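Local coordinates for protein probable AP endonuclease (African swine fever virus, PDB 6KI3) that cleaves DNA on the 5' side of apurinic or apyrimidinic sites with the help of three zinc ions, and also removes mismatched bases as a 3'-5' exonuclease, at residues W16-C21 / I30-A35; D88-R93 / L117-G122; I179-D184 / S218-H223; T185-S190 / G234-A239. One frame throughout, in Å; residues are numbered along the deposited sequence.

Contact 1 of 4, residues W16-C21 / I30-A35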
# COMPACT_ATOMS: atom_id res chain seq x y z
N TRP A 16 6.31 -13.32 11.40
CA TRP A 16 5.83 -12.60 12.57
C TRP A 16 5.01 -13.48 13.51
O TRP A 16 5.04 -13.28 14.72
CB TRP A 16 5.01 -11.38 12.14
CG TRP A 16 5.83 -10.30 11.50
CD1 TRP A 16 5.95 -10.03 10.17
CD2 TRP A 16 6.65 -9.34 12.18
NE1 TRP A 16 6.79 -8.96 9.98
CE2 TRP A 16 7.23 -8.52 11.20
CE3 TRP A 16 6.95 -9.10 13.53
CZ2 TRP A 16 8.10 -7.47 11.52
CZ3 TRP A 16 7.80 -8.06 13.84
CH2 TRP A 16 8.37 -7.26 12.84
N SER A 17 4.29 -14.45 12.96
CA SER A 17 3.43 -15.29 13.79
C SER A 17 4.27 -16.26 14.61
O SER A 17 5.26 -16.82 14.13
CB SER A 17 2.43 -16.05 12.94
OG SER A 17 1.51 -15.17 12.31
N ASP A 18 3.86 -16.46 15.86
CA ASP A 18 4.47 -17.49 16.69
C ASP A 18 4.07 -18.87 16.19
O ASP A 18 3.04 -19.05 15.54
CB ASP A 18 4.03 -17.33 18.15
CG ASP A 18 4.52 -16.05 18.77
OD1 ASP A 18 5.72 -15.75 18.65
OD2 ASP A 18 3.70 -15.33 19.38
N SER A 19 4.91 -19.86 16.49
CA SER A 19 4.55 -21.24 16.23
C SER A 19 3.36 -21.63 17.10
O SER A 19 3.29 -21.26 18.27
CB SER A 19 5.73 -22.17 16.49
OG SER A 19 6.26 -21.97 17.78
N GLY A 20 2.43 -22.37 16.51
CA GLY A 20 1.22 -22.73 17.24
C GLY A 20 0.28 -21.57 17.46
O GLY A 20 -0.37 -21.50 18.52
N CYS A 21 0.19 -20.65 16.50
CA CYS A 21 -0.79 -19.57 16.59
C CYS A 21 -2.21 -20.06 16.32
O CYS A 21 -3.16 -19.31 16.58
CB CYS A 21 -0.42 -18.45 15.62
SG CYS A 21 -0.17 -18.96 13.90
N ILE A 30 0.36 -9.44 14.26
CA ILE A 30 0.29 -8.00 14.48
C ILE A 30 0.70 -7.65 15.90
O ILE A 30 1.35 -6.62 16.15
CB ILE A 30 -1.13 -7.49 14.15
CG1 ILE A 30 -1.37 -7.56 12.64
CG2 ILE A 30 -1.33 -6.07 14.66
CD1 ILE A 30 -2.76 -7.14 12.23
N ALA A 31 0.36 -8.52 16.86
CA ALA A 31 0.78 -8.30 18.24
C ALA A 31 2.30 -8.28 18.35
O ALA A 31 2.88 -7.39 18.99
CB ALA A 31 0.19 -9.37 19.15
N ASN A 32 2.97 -9.25 17.73
CA ASN A 32 4.43 -9.26 17.73
C ASN A 32 4.98 -8.08 16.94
O ASN A 32 6.02 -7.51 17.30
CB ASN A 32 4.95 -10.58 17.16
CG ASN A 32 4.46 -11.78 17.94
OD1 ASN A 32 4.09 -11.66 19.11
ND2 ASN A 32 4.46 -12.94 17.30
N TYR A 33 4.30 -7.69 15.86
CA TYR A 33 4.73 -6.55 15.05
C TYR A 33 4.58 -5.24 15.81
O TYR A 33 5.38 -4.31 15.61
CB TYR A 33 3.95 -6.54 13.74
CG TYR A 33 3.83 -5.20 13.06
CD1 TYR A 33 4.81 -4.75 12.18
CD2 TYR A 33 2.71 -4.40 13.26
CE1 TYR A 33 4.69 -3.52 11.54
CE2 TYR A 33 2.58 -3.17 12.63
CZ TYR A 33 3.57 -2.74 11.77
OH TYR A 33 3.44 -1.53 11.15
N VAL A 34 3.57 -5.14 16.68
CA VAL A 34 3.44 -3.95 17.52
C VAL A 34 4.49 -3.94 18.61
O VAL A 34 5.05 -2.89 18.96
CB VAL A 34 2.01 -3.87 18.09
CG1 VAL A 34 1.95 -2.90 19.26
CG2 VAL A 34 1.03 -3.44 17.00
N ALA A 35 4.80 -5.12 19.17
CA ALA A 35 5.87 -5.21 20.16
C ALA A 35 7.20 -4.79 19.57
O ALA A 35 7.98 -4.07 20.20
CB ALA A 35 5.95 -6.63 20.72
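N32 and Y33, neighbours on helix 25-39, grip the loop 16-21 in two different ways, one polar and one aromatic. The polar half rests on the N32 amide. Its ND2 donates to the backbone O of W16 at 2.7 Å, a nearly straight bond (169° at the hydrogen) that meets the carbonyl almost head-on, with the acceptor close to the amide plane. A second, weak bond runs from ND2 to OD2 of D18 at 3.3 Å. One amide nitrogen thus ties together two points of the loop on either side of S17.

The aromatic half is an edge-to-face pair. The edge of the Y33 ring is directed at the face of the W16 indole, with planes at 88° and centroids 5.8 Å apart. Y33 CG lies opposite its backbone N (chi1 156°), which leaves CB over the indole for a CH-pi contact, 4.2 Å from the centroid of the six-membered ring of W16. CZ3 of W16 also comes to 3.6 Å from CA of Y33.

From D18 to C21 the loop makes a type II turn, and the C21 disulfide to C25 joins it to the start of helix 25-39. F36 of that helix adds a further edge-to-face partner to W16, while the Y33 hydroxyl bonds to A9 in strand 6-10 and to S46 in strand 46-49, so the loop is linked through the helix to two parallel barrel strands.

Contact 2 of 4, residues D88-R93 / L117-G122. With ZN (zinc ion), chain K; nucleotides of chain D.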
# COMPACT_ATOMS: atom_id res chain seq x y z
N ASP A 88 -7.44 -10.67 -7.88
CA ASP A 88 -8.53 -9.70 -7.77
C ASP A 88 -8.46 -8.71 -8.94
O ASP A 88 -8.16 -7.53 -8.78
CB ASP A 88 -8.47 -8.99 -6.43
CG ASP A 88 -8.78 -9.91 -5.26
OD1 ASP A 88 -9.45 -10.94 -5.48
OD2 ASP A 88 -8.36 -9.60 -4.13
N VAL A 89 -8.75 -9.23 -10.13
CA VAL A 89 -8.76 -8.42 -11.34
C VAL A 89 -10.21 -8.27 -11.79
O VAL A 89 -10.72 -9.12 -12.54
CB VAL A 89 -7.90 -9.06 -12.44
CG1 VAL A 89 -7.66 -8.07 -13.57
CG2 VAL A 89 -6.57 -9.54 -11.86
N PRO A 90 -10.91 -7.21 -11.37
CA PRO A 90 -12.35 -7.11 -11.66
C PRO A 90 -12.66 -6.88 -13.13
O PRO A 90 -13.82 -7.07 -13.53
CB PRO A 90 -12.81 -5.92 -10.81
CG PRO A 90 -11.67 -5.63 -9.87
CD PRO A 90 -10.43 -6.07 -10.57
N TRP A 91 -11.68 -6.48 -13.94
CA TRP A 91 -11.90 -6.20 -15.35
C TRP A 91 -11.44 -7.34 -16.25
O TRP A 91 -11.38 -7.17 -17.47
CB TRP A 91 -11.19 -4.91 -15.74
CG TRP A 91 -9.83 -4.77 -15.14
CD1 TRP A 91 -8.66 -5.25 -15.64
CD2 TRP A 91 -9.50 -4.10 -13.91
NE1 TRP A 91 -7.62 -4.93 -14.80
CE2 TRP A 91 -8.11 -4.22 -13.73
CE3 TRP A 91 -10.25 -3.41 -12.95
CZ2 TRP A 91 -7.45 -3.68 -12.63
CZ3 TRP A 91 -9.60 -2.87 -11.86
CH2 TRP A 91 -8.21 -3.01 -11.71
N SER A 92 -11.11 -8.50 -15.68
CA SER A 92 -10.74 -9.65 -16.50
C SER A 92 -11.97 -10.18 -17.25
O SER A 92 -13.11 -9.83 -16.95
CB SER A 92 -10.11 -10.74 -15.64
OG SER A 92 -10.98 -11.13 -14.58
N ARG A 93 -11.71 -11.03 -18.24
CA ARG A 93 -12.77 -11.60 -19.06
C ARG A 93 -13.74 -12.40 -18.20
O ARG A 93 -14.87 -11.97 -17.96
CB ARG A 93 -12.18 -12.48 -20.17
N LEU A 117 -8.97 -1.94 1.10
CA LEU A 117 -8.48 -3.09 0.34
C LEU A 117 -7.73 -2.58 -0.88
O LEU A 117 -8.27 -1.81 -1.67
CB LEU A 117 -9.63 -4.01 -0.09
CG LEU A 117 -9.23 -5.33 -0.75
CD1 LEU A 117 -8.62 -6.28 0.27
CD2 LEU A 117 -10.42 -5.97 -1.44
N VAL A 118 -6.48 -3.03 -1.04
CA VAL A 118 -5.64 -2.60 -2.15
C VAL A 118 -5.83 -3.55 -3.32
O VAL A 118 -5.68 -4.77 -3.18
CB VAL A 118 -4.16 -2.55 -1.72
CG1 VAL A 118 -3.29 -2.10 -2.89
CG2 VAL A 118 -3.98 -1.62 -0.53
N LEU A 119 -6.17 -3.00 -4.48
CA LEU A 119 -6.24 -3.75 -5.72
C LEU A 119 -5.25 -3.16 -6.72
O LEU A 119 -5.00 -1.95 -6.73
CB LEU A 119 -7.66 -3.72 -6.32
CG LEU A 119 -8.78 -4.34 -5.47
CD1 LEU A 119 -10.07 -4.44 -6.26
CD2 LEU A 119 -8.36 -5.70 -4.93
N HIS A 120 -4.69 -4.03 -7.55
CA HIS A 120 -3.68 -3.63 -8.52
C HIS A 120 -4.34 -3.17 -9.81
O HIS A 120 -5.16 -3.89 -10.39
CB HIS A 120 -2.72 -4.78 -8.81
CG HIS A 120 -1.72 -5.01 -7.72
ND1 HIS A 120 -0.75 -5.99 -7.79
CD2 HIS A 120 -1.55 -4.40 -6.52
CE1 HIS A 120 -0.02 -5.96 -6.69
NE2 HIS A 120 -0.49 -5.01 -5.90
N LEU A 121 -3.98 -1.96 -10.25
CA LEU A 121 -4.44 -1.48 -11.54
C LEU A 121 -3.84 -2.31 -12.66
O LEU A 121 -2.69 -2.75 -12.59
CB LEU A 121 -4.06 -0.01 -11.72
CG LEU A 121 -4.84 1.02 -10.90
CD1 LEU A 121 -4.21 2.39 -11.05
CD2 LEU A 121 -6.29 1.05 -11.34
N GLY A 122 -4.64 -2.54 -13.70
CA GLY A 122 -4.16 -3.25 -14.87
C GLY A 122 -3.58 -2.32 -15.91
O GLY A 122 -3.75 -1.10 -15.86
ZN ZN K . 0.52 -4.26 -4.17
P DG D 10 -6.54 -17.00 -13.34
OP1 DG D 10 -7.07 -16.57 -14.65
OP2 DG D 10 -5.37 -17.91 -13.28
O5' DG D 10 -6.20 -15.70 -12.48
C5' DG D 10 -7.15 -14.65 -12.37
C4' DG D 10 -6.52 -13.32 -12.73
O4' DG D 10 -5.39 -13.06 -11.87
C3' DG D 10 -5.99 -13.21 -14.15
O3' DG D 10 -6.13 -11.88 -14.62
C2' DG D 10 -4.52 -13.60 -14.00
C1' DG D 10 -4.19 -13.04 -12.62
N9 DG D 10 -3.20 -13.83 -11.89
C8 DG D 10 -3.21 -15.19 -11.68
N7 DG D 10 -2.19 -15.61 -10.98
C5 DG D 10 -1.46 -14.46 -10.71
C6 DG D 10 -0.25 -14.30 -9.99
O6 DG D 10 0.44 -15.17 -9.43
N1 DG D 10 0.15 -12.97 -9.96
C2 DG D 10 -0.53 -11.92 -10.54
N2 DG D 10 0.02 -10.71 -10.40
N3 DG D 10 -1.66 -12.06 -11.22
C4 DG D 10 -2.06 -13.36 -11.26
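The W91 indole lies with one face against its own loop and its benzo edge against the end of strand 116-120. Over that face sit CG1 of V89 and CD of P90, both displaced toward the rim of the ring. At the edge, close to the ring plane, is the backbone O of H120, 3.2 Å from CZ2 of W91; the N of G122 is equally near CZ2 but approaches obliquely. A chi1 of 42° sets the indole between backbone N and carbonyl carbon and carries it across to the backbone of 120-122.

Elsewhere the contact is apolar. L119 spreads its two methyls between partners: CD2 packs 3.6 Å from CB of D88, and CD1 meets CG of P90 at 4.1 Å. The loop keeps its own shape through V89 O, which accepts from both N and OG of S92 in a type I turn.

H120 turns its imidazole away from this packing, and its NE2 binds a zinc ion at 2.1 Å, with H83 and E147 as further protein ligands. V89 CG2 meets the sugar of DG10 of chain D. A metal ligand at the C-terminal end of a barrel strand, with the neighbouring loop touching DNA, is characteristic of the TIM-barrel active site of the endonuclease IV type.

Contact 3 of 4, residues I179-D184 / S218-H223. With ZN (zinc ion), chain J.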
# COMPACT_ATOMS: atom_id res chain seq x y z
N ILE A 179 -13.54 5.08 -3.35
CA ILE A 179 -12.39 4.71 -4.16
C ILE A 179 -11.22 5.59 -3.75
O ILE A 179 -11.37 6.81 -3.60
CB ILE A 179 -12.70 4.85 -5.66
CG1 ILE A 179 -13.90 4.00 -6.05
CG2 ILE A 179 -11.48 4.46 -6.50
CD1 ILE A 179 -13.64 2.51 -5.96
N GLY A 180 -10.05 4.97 -3.56
CA GLY A 180 -8.86 5.68 -3.18
C GLY A 180 -7.70 5.35 -4.11
O GLY A 180 -7.83 4.55 -5.04
N LEU A 181 -6.56 5.98 -3.83
CA LEU A 181 -5.34 5.81 -4.60
C LEU A 181 -4.23 5.34 -3.69
O LEU A 181 -4.04 5.89 -2.60
CB LEU A 181 -4.95 7.11 -5.30
CG LEU A 181 -3.54 7.17 -5.89
CD1 LEU A 181 -3.40 6.21 -7.06
CD2 LEU A 181 -3.19 8.59 -6.31
N CYS A 182 -3.49 4.32 -4.12
CA CYS A 182 -2.30 3.85 -3.43
C CYS A 182 -1.10 4.10 -4.33
O CYS A 182 -1.02 3.55 -5.44
CB CYS A 182 -2.41 2.36 -3.08
SG CYS A 182 -0.98 1.72 -2.19
N ILE A 183 -0.17 4.93 -3.86
CA ILE A 183 1.01 5.30 -4.63
C ILE A 183 2.17 4.46 -4.13
O ILE A 183 2.68 4.67 -3.02
CB ILE A 183 1.31 6.80 -4.50
CG1 ILE A 183 0.15 7.62 -5.06
CG2 ILE A 183 2.61 7.15 -5.21
CD1 ILE A 183 0.31 9.11 -4.86
N ASP A 184 2.60 3.50 -4.95
CA ASP A 184 3.77 2.67 -4.66
C ASP A 184 4.95 3.30 -5.38
O ASP A 184 5.02 3.30 -6.61
CB ASP A 184 3.54 1.23 -5.10
CG ASP A 184 4.56 0.27 -4.50
OD1 ASP A 184 5.77 0.59 -4.52
OD2 ASP A 184 4.15 -0.80 -4.01
N SER A 218 -7.26 12.76 1.41
CA SER A 218 -7.92 11.91 2.39
C SER A 218 -8.08 10.49 1.89
O SER A 218 -8.19 9.56 2.71
CB SER A 218 -9.28 12.50 2.76
OG SER A 218 -10.13 12.54 1.63
N HIS A 219 -8.09 10.29 0.58
CA HIS A 219 -8.21 8.97 -0.04
C HIS A 219 -6.92 8.55 -0.73
O HIS A 219 -6.94 7.91 -1.79
CB HIS A 219 -9.37 8.95 -1.03
CG HIS A 219 -10.72 8.95 -0.39
ND1 HIS A 219 -11.15 9.96 0.44
CD2 HIS A 219 -11.74 8.06 -0.45
CE1 HIS A 219 -12.38 9.70 0.86
NE2 HIS A 219 -12.76 8.55 0.33
N ILE A 220 -5.78 8.91 -0.15
CA ILE A 220 -4.47 8.59 -0.72
C ILE A 220 -3.63 7.90 0.35
O ILE A 220 -3.51 8.41 1.47
CB ILE A 220 -3.75 9.85 -1.25
CG1 ILE A 220 -4.50 10.43 -2.45
CG2 ILE A 220 -2.31 9.52 -1.62
CD1 ILE A 220 -3.81 11.63 -3.07
N MET A 221 -3.07 6.75 0.00
CA MET A 221 -2.13 6.03 0.86
C MET A 221 -0.86 5.76 0.06
O MET A 221 -0.82 5.89 -1.16
CB MET A 221 -2.72 4.72 1.39
CG MET A 221 -2.92 3.66 0.33
SD MET A 221 -3.41 2.07 1.03
CE MET A 221 -1.89 1.59 1.85
N PHE A 222 0.20 5.36 0.77
CA PHE A 222 1.52 5.23 0.16
C PHE A 222 2.17 3.90 0.53
O PHE A 222 2.05 3.42 1.66
CB PHE A 222 2.44 6.37 0.58
CG PHE A 222 2.14 7.66 -0.12
CD1 PHE A 222 1.22 8.55 0.40
CD2 PHE A 222 2.79 7.98 -1.30
CE1 PHE A 222 0.95 9.74 -0.24
CE2 PHE A 222 2.52 9.17 -1.95
CZ PHE A 222 1.60 10.05 -1.42
N HIS A 223 2.87 3.33 -0.44
CA HIS A 223 3.81 2.23 -0.23
C HIS A 223 5.22 2.81 -0.40
O HIS A 223 5.64 3.12 -1.52
CB HIS A 223 3.57 1.09 -1.22
CG HIS A 223 2.32 0.32 -0.95
ND1 HIS A 223 1.77 -0.55 -1.87
CD2 HIS A 223 1.50 0.28 0.13
CE1 HIS A 223 0.68 -1.10 -1.37
NE2 HIS A 223 0.49 -0.61 -0.15
ZN ZN J . 2.76 -2.19 -3.21
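C182 and H223 meet sulfur to ring: SG stands 3.4 Å from the imidazole centroid of H223, 12° off the ring normal, over the centre of one face. With chi1 of C182 at -179°, SG swings away from its backbone N to the carbonyl side and onto that ring.

D184 comes to the imidazole from another side, at the edge, its carboxylate plane turned 87° against the ring. OD2 of D184 and ND1 of H223 bind one zinc ion, at 2.1 and 2.3 Å, and E147 and E276 complete the protein ligands. Second-shell bonds steady both groups: Q48 OE1 holds NE2 of H223, and N225 holds OD1 of D184, which also N-caps the following helix through a weak bond from A186 N.

Segments 179-184 and 220-223 are adjacent parallel strands of the TIM barrel. Main-chain bonds alternate between them, L181 N to H219 O and I183 N to M221 O in one direction, M221 N to L181 O and H223 N to I183 O in the other. In this register C182, D184, M221 and H223 share one sheet face.

On the other face I183 and F222 lie side by side and point the same way, CD1 of the isoleucine 3.7 Å from CE2 of the phenylalanine. I220 CG2 touches CD1 of I183 at 4.2 Å, and W204 and L208 of helix 198-209 pack against this layer.

Contact 4 of 4, residues T185-S190 / G234-A239. With ZN (zinc ion), chain I; nucleotides of chain C; nucleotides of chain B.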
# COMPACT_ATOMS: atom_id res chain seq x y z
N THR A 185 5.89 3.85 -4.60
CA THR A 185 7.00 4.59 -5.19
C THR A 185 7.89 3.70 -6.05
O THR A 185 8.40 4.14 -7.09
CB THR A 185 7.83 5.26 -4.09
OG1 THR A 185 8.29 4.27 -3.16
CG2 THR A 185 6.99 6.29 -3.34
N ALA A 186 8.09 2.45 -5.64
CA ALA A 186 8.88 1.52 -6.44
C ALA A 186 8.22 1.21 -7.77
O ALA A 186 8.92 0.84 -8.72
CB ALA A 186 9.12 0.22 -5.66
N HIS A 187 6.90 1.35 -7.87
CA HIS A 187 6.20 1.01 -9.10
C HIS A 187 6.24 2.15 -10.11
O HIS A 187 6.51 1.92 -11.30
CB HIS A 187 4.75 0.62 -8.80
CG HIS A 187 4.63 -0.66 -8.02
ND1 HIS A 187 3.42 -1.26 -7.77
CD2 HIS A 187 5.57 -1.44 -7.45
CE1 HIS A 187 3.61 -2.37 -7.07
NE2 HIS A 187 4.91 -2.50 -6.86
N ILE A 188 5.97 3.38 -9.67
CA ILE A 188 6.05 4.51 -10.58
C ILE A 188 7.49 4.71 -11.05
O ILE A 188 7.73 5.18 -12.17
CB ILE A 188 5.49 5.79 -9.92
CG1 ILE A 188 6.37 6.26 -8.77
CG2 ILE A 188 4.06 5.56 -9.45
CD1 ILE A 188 6.00 7.62 -8.23
N TRP A 189 8.46 4.35 -10.21
CA TRP A 189 9.85 4.33 -10.65
C TRP A 189 10.06 3.28 -11.73
O TRP A 189 10.65 3.56 -12.78
CB TRP A 189 10.76 4.05 -9.45
CG TRP A 189 12.18 3.73 -9.81
CD1 TRP A 189 12.71 2.50 -10.04
CD2 TRP A 189 13.26 4.67 -9.97
NE1 TRP A 189 14.05 2.60 -10.34
CE2 TRP A 189 14.41 3.92 -10.30
CE3 TRP A 189 13.36 6.06 -9.86
CZ2 TRP A 189 15.65 4.52 -10.52
CZ3 TRP A 189 14.59 6.65 -10.09
CH2 TRP A 189 15.72 5.88 -10.42
N SER A 190 9.56 2.06 -11.50
CA SER A 190 9.66 1.01 -12.50
C SER A 190 8.92 1.38 -13.78
O SER A 190 9.31 0.94 -14.87
CB SER A 190 9.11 -0.30 -11.93
OG SER A 190 9.02 -1.30 -12.93
N GLY A 234 9.81 -1.85 -15.82
CA GLY A 234 8.68 -2.76 -15.88
C GLY A 234 8.79 -3.93 -14.94
O GLY A 234 7.83 -4.70 -14.82
N ILE A 235 9.93 -4.09 -14.26
CA ILE A 235 10.17 -5.18 -13.33
C ILE A 235 10.17 -4.62 -11.92
O ILE A 235 10.68 -3.52 -11.67
CB ILE A 235 11.51 -5.89 -13.65
CG1 ILE A 235 11.57 -6.29 -15.12
CG2 ILE A 235 11.69 -7.12 -12.77
CD1 ILE A 235 12.95 -6.69 -15.59
N ASP A 236 9.59 -5.37 -10.99
CA ASP A 236 9.35 -4.92 -9.63
C ASP A 236 10.27 -5.68 -8.68
O ASP A 236 10.09 -6.88 -8.46
CB ASP A 236 7.89 -5.12 -9.25
CG ASP A 236 7.57 -4.59 -7.87
OD1 ASP A 236 8.15 -3.57 -7.47
OD2 ASP A 236 6.74 -5.22 -7.18
N ARG A 237 11.25 -4.97 -8.11
CA ARG A 237 12.14 -5.52 -7.09
C ARG A 237 12.22 -4.52 -5.94
O ARG A 237 12.87 -3.48 -6.06
CB ARG A 237 13.53 -5.80 -7.65
CG ARG A 237 13.57 -6.86 -8.74
CD ARG A 237 13.06 -8.20 -8.23
NE ARG A 237 11.91 -8.66 -9.00
CZ ARG A 237 11.98 -9.46 -10.05
NH1 ARG A 237 10.88 -9.82 -10.69
NH2 ARG A 237 13.16 -9.90 -10.47
N HIS A 238 11.56 -4.84 -4.83
CA HIS A 238 11.53 -3.93 -3.69
C HIS A 238 12.86 -3.93 -2.95
O HIS A 238 13.60 -4.93 -2.95
CB HIS A 238 10.41 -4.31 -2.72
CG HIS A 238 9.03 -4.05 -3.26
ND1 HIS A 238 7.90 -4.18 -2.49
CD2 HIS A 238 8.61 -3.66 -4.48
CE1 HIS A 238 6.84 -3.88 -3.22
NE2 HIS A 238 7.24 -3.56 -4.43
N ALA A 239 13.17 -2.81 -2.32
CA ALA A 239 14.40 -2.66 -1.56
C ALA A 239 14.17 -1.67 -0.43
O ALA A 239 13.24 -0.85 -0.47
CB ALA A 239 15.57 -2.21 -2.44
ZN ZN I . 5.79 -4.07 -5.82
O5' 3DR C 1 4.04 -5.75 -3.17
P 3DR C 1 3.57 -5.07 -4.55
OP1 3DR C 1 2.11 -5.42 -4.64
OP2 3DR C 1 3.86 -3.61 -4.34
OP3 3DR C 1 4.42 -5.74 -5.60
C2' 3DR C 1 3.33 -8.11 0.48
C5' 3DR C 1 3.58 -7.04 -2.78
C4' 3DR C 1 4.40 -7.50 -1.58
O4' 3DR C 1 4.53 -6.41 -0.66
C1' 3DR C 1 4.09 -6.81 0.64
C3' 3DR C 1 3.76 -8.66 -0.86
O3' 3DR C 1 4.74 -9.68 -0.64
P DC B 8 12.15 -16.05 -8.82
OP1 DC B 8 13.60 -15.80 -8.64
OP2 DC B 8 11.51 -17.20 -8.15
O5' DC B 8 11.35 -14.73 -8.41
C5' DC B 8 11.59 -13.51 -9.10
C4' DC B 8 10.32 -12.68 -9.19
O4' DC B 8 9.34 -13.36 -9.98
C3' DC B 8 9.63 -12.42 -7.87
O3' DC B 8 10.12 -11.21 -7.29
C2' DC B 8 8.14 -12.29 -8.26
C1' DC B 8 8.09 -12.79 -9.71
N1 DC B 8 7.03 -13.80 -9.96
C2 DC B 8 5.88 -13.44 -10.67
O2 DC B 8 5.77 -12.27 -11.08
N3 DC B 8 4.92 -14.37 -10.89
C4 DC B 8 5.08 -15.61 -10.43
N4 DC B 8 4.10 -16.49 -10.67
C5 DC B 8 6.24 -16.00 -9.71
C6 DC B 8 7.18 -15.07 -9.49
P DC B 9 9.73 -10.88 -5.81
OP1 DC B 9 10.57 -9.80 -5.34
OP2 DC B 9 9.68 -12.11 -5.06
O5' DC B 9 8.28 -10.29 -5.94
C5' DC B 9 8.12 -9.04 -6.58
C4' DC B 9 6.67 -8.69 -6.75
O4' DC B 9 6.06 -9.58 -7.69
C3' DC B 9 5.81 -8.79 -5.50
O3' DC B 9 5.79 -7.52 -4.87
C2' DC B 9 4.44 -9.08 -6.06
C1' DC B 9 4.67 -9.60 -7.47
N1 DC B 9 4.22 -10.96 -7.66
C2 DC B 9 3.06 -11.21 -8.38
O2 DC B 9 2.44 -10.25 -8.86
N3 DC B 9 2.64 -12.47 -8.55
C4 DC B 9 3.34 -13.48 -8.02
N4 DC B 9 2.88 -14.71 -8.19
C5 DC B 9 4.53 -13.26 -7.28
C6 DC B 9 4.93 -12.00 -7.12
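H187, on the first turn of helix 185-190, reaches across to D236 and H238 through a shared zinc ion. From CB its ring leaves on the side of the backbone N (chi1 -67°). ND1, at the rear, is held by the carbonyl O of T148, which fixes the rotation of the imidazole. CD2 passes 3.3 Å from OD1 of D236, and CE1 lies near OP2 of the abasic-site analogue 3DR1 of chain C. At the tip, NE2 binds the zinc at 2.1 Å.

Two ligands come from the facing loop. OD2 of D236 binds the metal at 2.0 Å, its carboxylate plane 88° from the H187 ring, and NE2 of H238 does so at 2.1 Å. The two imidazoles meet rim to rim with their planes 43° apart. H238 is steadied in turn by a bond from ND1 to E276 O. A186 CB packs on CD2 of H238.

Farther along, S190 links helix and loop by hydrogen bonds. Its backbone O accepts from G234 N, and its OG donates to I235 O at 3.0 Å, each donor lying well above the plane of the carbonyl. The guanidinium of R237 lies at the DNA, between I235 CG2 and the sugar of DC8 of chain B.

The phosphate of 3DR1 completes the zinc sphere through OP2 and OP3, OP3 at 2.2 Å. With two imidazoles and one carboxylate as protein ligands, the metal probably retains enough positive charge to polarise that phosphate, consistent with zinc-assisted cleavage of the phosphodiester.

Contacts 2, 3 and 4 each contribute ligands to a different zinc of the three-metal site, while contact 1 stands apart at the rim, its centre 27 to 30 Å from the others. Contacts 3 and 4 are continuous: strand 179-184 runs into helix 185-190, and strands 220-227 and 238-239 are sheet neighbours. Their segments alternate along the chain, with centres about 16 Å apart. Contact 2 touches contact 3 where V118 CG2 packs 4.1 Å from M221 SD. E147 links the metals of contacts 2 and 3. Contact 1 still reaches the substrate separately, through a hydrogen bond from S19 to a DNA phosphate.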